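PDB 7EHU: chitin oligosaccharide binding protein NagB2 from Paenibacillus sp. FPU-7, which binds chitin oligosaccharides such as N,N'-diacetylchitobiose and N,N',N''-triacetylchitotriose, probably as the extracellular solute-binding component of an uptake system. Local coordinates for residues 154-157 with 158-162; 323-326 with 327-330. All coordinates share one frame; numbering follows the deposited sequence.

Contact 1. Residues 154-157 with 158-162; sequences NTKL and FADAG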
loop_
_atom_site.group_PDB
_atom_site.type_symbol
_atom_site.label_atom_id
_atom_site.label_comp_id
_atom_site.label_asym_id
_atom_site.label_seq_id
_atom_site.Cartn_x
_atom_site.Cartn_y
_atom_site.Cartn_z
ATOM N N ASN A 154 -17.315 -2.069 -10.603
ATOM C CA ASN A 154 -18.257 -1.281 -11.387
ATOM C C ASN A 154 -19.637 -1.917 -11.281
ATOM O O ASN A 154 -19.867 -3.015 -11.792
ATOM C CB ASN A 154 -17.735 -1.208 -12.812
ATOM C CG ASN A 154 -18.553 -0.312 -13.691
ATOM O OD1 ASN A 154 -19.784 -0.283 -13.605
ATOM N ND2 ASN A 154 -17.873 0.479 -14.501
ATOM N N THR A 155 -20.538 -1.225 -10.594
ATOM C CA THR A 155 -21.858 -1.777 -10.343
ATOM C C THR A 155 -22.678 -1.840 -11.624
ATOM O O THR A 155 -23.570 -2.690 -11.740
ATOM C CB THR A 155 -22.590 -0.940 -9.284
ATOM O OG1 THR A 155 -22.527 0.460 -9.616
ATOM C CG2 THR A 155 -21.980 -1.142 -7.907
ATOM N N LYS A 156 -22.394 -0.957 -12.584
ATOM C CA LYS A 156 -23.076 -0.987 -13.879
ATOM C C LYS A 156 -22.636 -2.188 -14.701
ATOM O O LYS A 156 -23.468 -2.911 -15.247
ATOM C CB LYS A 156 -22.757 0.313 -14.629
ATOM C CG LYS A 156 -23.494 0.652 -15.911
ATOM C CD LYS A 156 -22.688 0.017 -17.014
ATOM C CE LYS A 156 -23.052 0.423 -18.413
ATOM N NZ LYS A 156 -22.235 -0.343 -19.448
ATOM N N LEU A 157 -21.323 -2.410 -14.817
ATOM C CA LEU A 157 -20.853 -3.551 -15.588
ATOM C C LEU A 157 -21.283 -4.858 -14.942
ATOM O O LEU A 157 -21.628 -5.816 -15.638
ATOM C CB LEU A 157 -19.334 -3.496 -15.738
ATOM C CG LEU A 157 -18.784 -2.373 -16.611
ATOM C CD1 LEU A 157 -17.265 -2.362 -16.534
ATOM C CD2 LEU A 157 -19.245 -2.476 -18.071
ATOM N N PHE A 158 -21.258 -4.932 -13.606
ATOM C CA PHE A 158 -21.769 -6.126 -12.942
ATOM C C PHE A 158 -23.225 -6.371 -13.333
ATOM O O PHE A 158 -23.594 -7.481 -13.712
ATOM C CB PHE A 158 -21.628 -6.014 -11.411
ATOM C CG PHE A 158 -20.327 -6.561 -10.850
ATOM C CD1 PHE A 158 -19.106 -6.277 -11.450
ATOM C CD2 PHE A 158 -20.320 -7.334 -9.696
ATOM C CE1 PHE A 158 -17.911 -6.744 -10.908
ATOM C CE2 PHE A 158 -19.128 -7.817 -9.163
ATOM C CZ PHE A 158 -17.927 -7.536 -9.786
ATOM N N ALA A 159 -24.063 -5.329 -13.249
ATOM C CA ALA A 159 -25.467 -5.462 -13.651
ATOM C C ALA A 159 -25.601 -5.861 -15.120
ATOM O O ALA A 159 -26.463 -6.681 -15.468
ATOM C CB ALA A 159 -26.227 -4.162 -13.376
ATOM N N ASP A 160 -24.740 -5.315 -15.994
ATOM C CA ASP A 160 -24.780 -5.717 -17.396
ATOM C C ASP A 160 -24.612 -7.226 -17.544
ATOM O O ASP A 160 -25.180 -7.833 -18.461
ATOM C CB ASP A 160 -23.670 -5.021 -18.189
ATOM C CG ASP A 160 -23.883 -3.519 -18.358
ATOM O OD1 ASP A 160 -25.023 -3.034 -18.226
ATOM O OD2 ASP A 160 -22.893 -2.826 -18.675
ATOM N N ALA A 161 -23.817 -7.841 -16.671
ATOM C CA ALA A 161 -23.537 -9.268 -16.713
ATOM C C ALA A 161 -24.479 -10.078 -15.836
ATOM O O ALA A 161 -24.260 -11.279 -15.659
ATOM C CB ALA A 161 -22.083 -9.537 -16.295
ATOM N N GLY A 162 -25.509 -9.451 -15.281
ATOM C CA GLY A 162 -26.482 -10.163 -14.488
ATOM C C GLY A 162 -26.110 -10.386 -13.040
ATOM O O GLY A 162 -26.780 -11.172 -12.360
#

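Contact 2. Residues 323-326 with 327-330; sequences HLND and AEKK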
loop_
_atom_site.group_PDB
_atom_site.type_symbol
_atom_site.label_atom_id
_atom_site.label_comp_id
_atom_site.label_asym_id
_atom_site.label_seq_id
_atom_site.Cartn_x
_atom_site.Cartn_y
_atom_site.Cartn_z
ATOM N N HIS A 323 20.885 11.428 11.591
ATOM C CA HIS A 323 22.091 12.231 11.436
ATOM C C HIS A 323 21.730 13.694 11.195
ATOM O O HIS A 323 21.932 14.254 10.123
ATOM C CB HIS A 323 22.910 11.658 10.295
ATOM C CG HIS A 323 22.974 10.164 10.322
ATOM N ND1 HIS A 323 23.544 9.458 11.367
ATOM C CD2 HIS A 323 22.527 9.239 9.438
ATOM C CE1 HIS A 323 23.453 8.164 11.111
ATOM N NE2 HIS A 323 22.862 8.005 9.941
ATOM N N LEU A 324 21.222 14.320 12.240
ATOM C CA LEU A 324 20.715 15.683 12.194
ATOM C C LEU A 324 21.446 16.514 13.232
ATOM O O LEU A 324 21.562 16.092 14.388
ATOM C CB LEU A 324 19.217 15.723 12.530
ATOM C CG LEU A 324 18.275 14.953 11.610
ATOM C CD1 LEU A 324 16.901 14.905 12.247
ATOM C CD2 LEU A 324 18.197 15.561 10.223
ATOM N N ASN A 325 21.915 17.688 12.837
ATOM C CA ASN A 325 22.438 18.638 13.807
ATOM C C ASN A 325 21.266 19.334 14.515
ATOM O O ASN A 325 20.087 19.085 14.230
ATOM C CB ASN A 325 23.438 19.600 13.163
ATOM C CG ASN A 325 22.836 20.447 12.075
ATOM O OD1 ASN A 325 21.706 20.942 12.211
ATOM N ND2 ASN A 325 23.614 20.693 11.016
ATOM N N ASP A 326 21.576 20.208 15.467
ATOM C CA ASP A 326 20.518 20.793 16.282
ATOM C C ASP A 326 19.562 21.634 15.442
ATOM O O ASP A 326 18.345 21.595 15.653
ATOM C CB ASP A 326 21.120 21.617 17.424
ATOM C CG ASP A 326 21.748 20.747 18.504
ATOM O OD1 ASP A 326 21.366 19.555 18.621
ATOM O OD2 ASP A 326 22.610 21.255 19.253
ATOM N N ALA A 327 20.088 22.390 14.481
ATOM C CA ALA A 327 19.232 23.226 13.644
ATOM C C ALA A 327 18.329 22.369 12.768
ATOM O O ALA A 327 17.139 22.674 12.588
ATOM C CB ALA A 327 20.091 24.157 12.789
ATOM N N GLU A 328 18.888 21.299 12.202
ATOM C CA GLU A 328 18.098 20.376 11.398
ATOM C C GLU A 328 17.003 19.727 12.225
ATOM O O GLU A 328 15.862 19.599 11.766
ATOM C CB GLU A 328 19.019 19.315 10.792
ATOM C CG GLU A 328 19.956 19.812 9.675
ATOM C CD GLU A 328 20.932 18.737 9.227
ATOM O OE1 GLU A 328 21.484 18.075 10.120
ATOM O OE2 GLU A 328 21.132 18.533 8.001
ATOM N N LYS A 329 17.315 19.321 13.452
ATOM C CA LYS A 329 16.313 18.657 14.283
ATOM C C LYS A 329 15.195 19.612 14.671
ATOM O O LYS A 329 14.032 19.207 14.706
ATOM C CB LYS A 329 16.973 17.989 15.494
ATOM C CG LYS A 329 16.131 17.021 16.562
ATOM C CD LYS A 329 17.378 16.789 17.422
ATOM C CE LYS A 329 18.237 15.908 16.534
ATOM N NZ LYS A 329 19.442 15.273 17.085
ATOM N N LYS A 330 15.501 20.895 14.896
ATOM C CA LYS A 330 14.442 21.871 15.139
ATOM C C LYS A 330 13.495 21.979 13.947
ATOM O O LYS A 330 12.275 22.066 14.123
ATOM C CB LYS A 330 15.060 23.229 15.437
ATOM C CG LYS A 330 14.079 24.315 15.853
ATOM C CD LYS A 330 14.803 25.590 16.301
ATOM C CE LYS A 330 16.106 25.261 17.046
ATOM N NZ LYS A 330 16.024 24.718 18.438
#

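Contact 1. Residues 154-157 with 158-162
Phe158 N, Ala159 N, Asp160 N and Ala161 N reach back four residues to the carbonyl oxygens of Asn154, Thr155, Lys156 and Leu157, so the short helix 155-160 consists of little more than one run of i to i+4 bonds. The last, Ala161 N to Leu157 O, is the longest (3.2 Å) and most bent (140°) of the four, at the residue that leaves helical phi/psi. On the outer face Lys156 and Asp160 form a salt bridge one turn apart. Lys156 NZ stands 2.7 Å from Asp160 OD2 and takes its syn lone pair, on the side of the other carboxylate oxygen. The bend of the lysine chain at chi2 (-89°) brings CD, CE and NZ to Asp160 OD2. Leu157 CD2 comes within 3.7 Å of Asp160 OD2. At the N-terminus Asn154 is the N-cap: its OD1 accepts a nearly straight bond from Leu157 N at 2.9 Å, the donor standing above the amide plane, and a weak one from Lys156 N. Phe158 lays CB and CD1 against Asn154 O, CD1 at 3.4 Å; its ring meets that of Tyr153, with the planes about 45° apart, and its side chain touches Leu180 of helix 170-182. Gly162, with positive phi, is the C' residue of a Schellman motif. Asn154 OD1 thus engages the Lys156 and Leu157 N-H groups, the first weakly, Gly162 N and Ile163 N take up the Ala159 and Phe158 carbonyls, the polar pair lies toward solvent, and the aromatic side faces the protein.

Contact 2. Residues 323-326 with 327-330
Asn325 and Glu328 exchange two hydrogen bonds and so form a capping box at the start of helix 326-339. In one direction Glu328 N donates a hydrogen bond to Asn325 OD1 at 2.8 Å, with an N-H...O angle of 168°. In the other, Asn325 N donates to Glu328 OE1, also at 2.8 Å and nearly straight. The carboxylate accepts through its anti lone pair, away from OE2, and that second oxygen is bonded to Gln92 NE2. The asparagine amide and the glutamate carboxylate are inclined 34° to each other, while the two side chains cross at about a right angle. Torsions explain the fit: Asn325 CG sits between its backbone N and carbonyl carbon (chi1 62°), which carries OD1 over the first helical turn, and the glutamate chain is extended at chi2 before turning its carboxylate back to Asn325 N. OD1 also lies close to Ala327 N. Behind the box the helix takes over, Lys329 N bonding Asn325 O and Lys330 N bonding Asp326 O. Leu324 flanks the glutamate stem, its CD2 3.9 Å from Glu328 CB, and its side chain continues onto Gln92 and Leu112; Lys329 CE reaches back to Leu324 CB in the incoming loop, 4.1 Å away. Further out, His323 NE2 is hydrogen-bonded to His110 ND1, tying the incoming loop to another part of the chain. Each partner in the box thus satisfies the other's backbone N-H. Bonds from Asn325 N and Gln92 NE2 hold one carboxylate oxygen each, while Leu324 packs on the stem, although the site is at the surface.

Overall arrangement
Both contacts include the N-terminus of a helix capped by an asparagine, but they differ in burial and in how much of the helix they take in. Contact 1 spans an entire short helix after strand 138-154 and is partly buried, its inner side facing helix 170-182; contact 2 takes in only the start of the long helix 326-339, after strand 309-320, and lies at the surface. The chemistry follows: residues 154-162 combine an asparagine cap without a reciprocal side-chain bond, a salt bridge and a Schellman end, whereas residues 323-330 rely on a reciprocal cap in which a carboxylate serves a backbone N-H. Their centres are 56 Å apart, on opposite sides of the chain's centre.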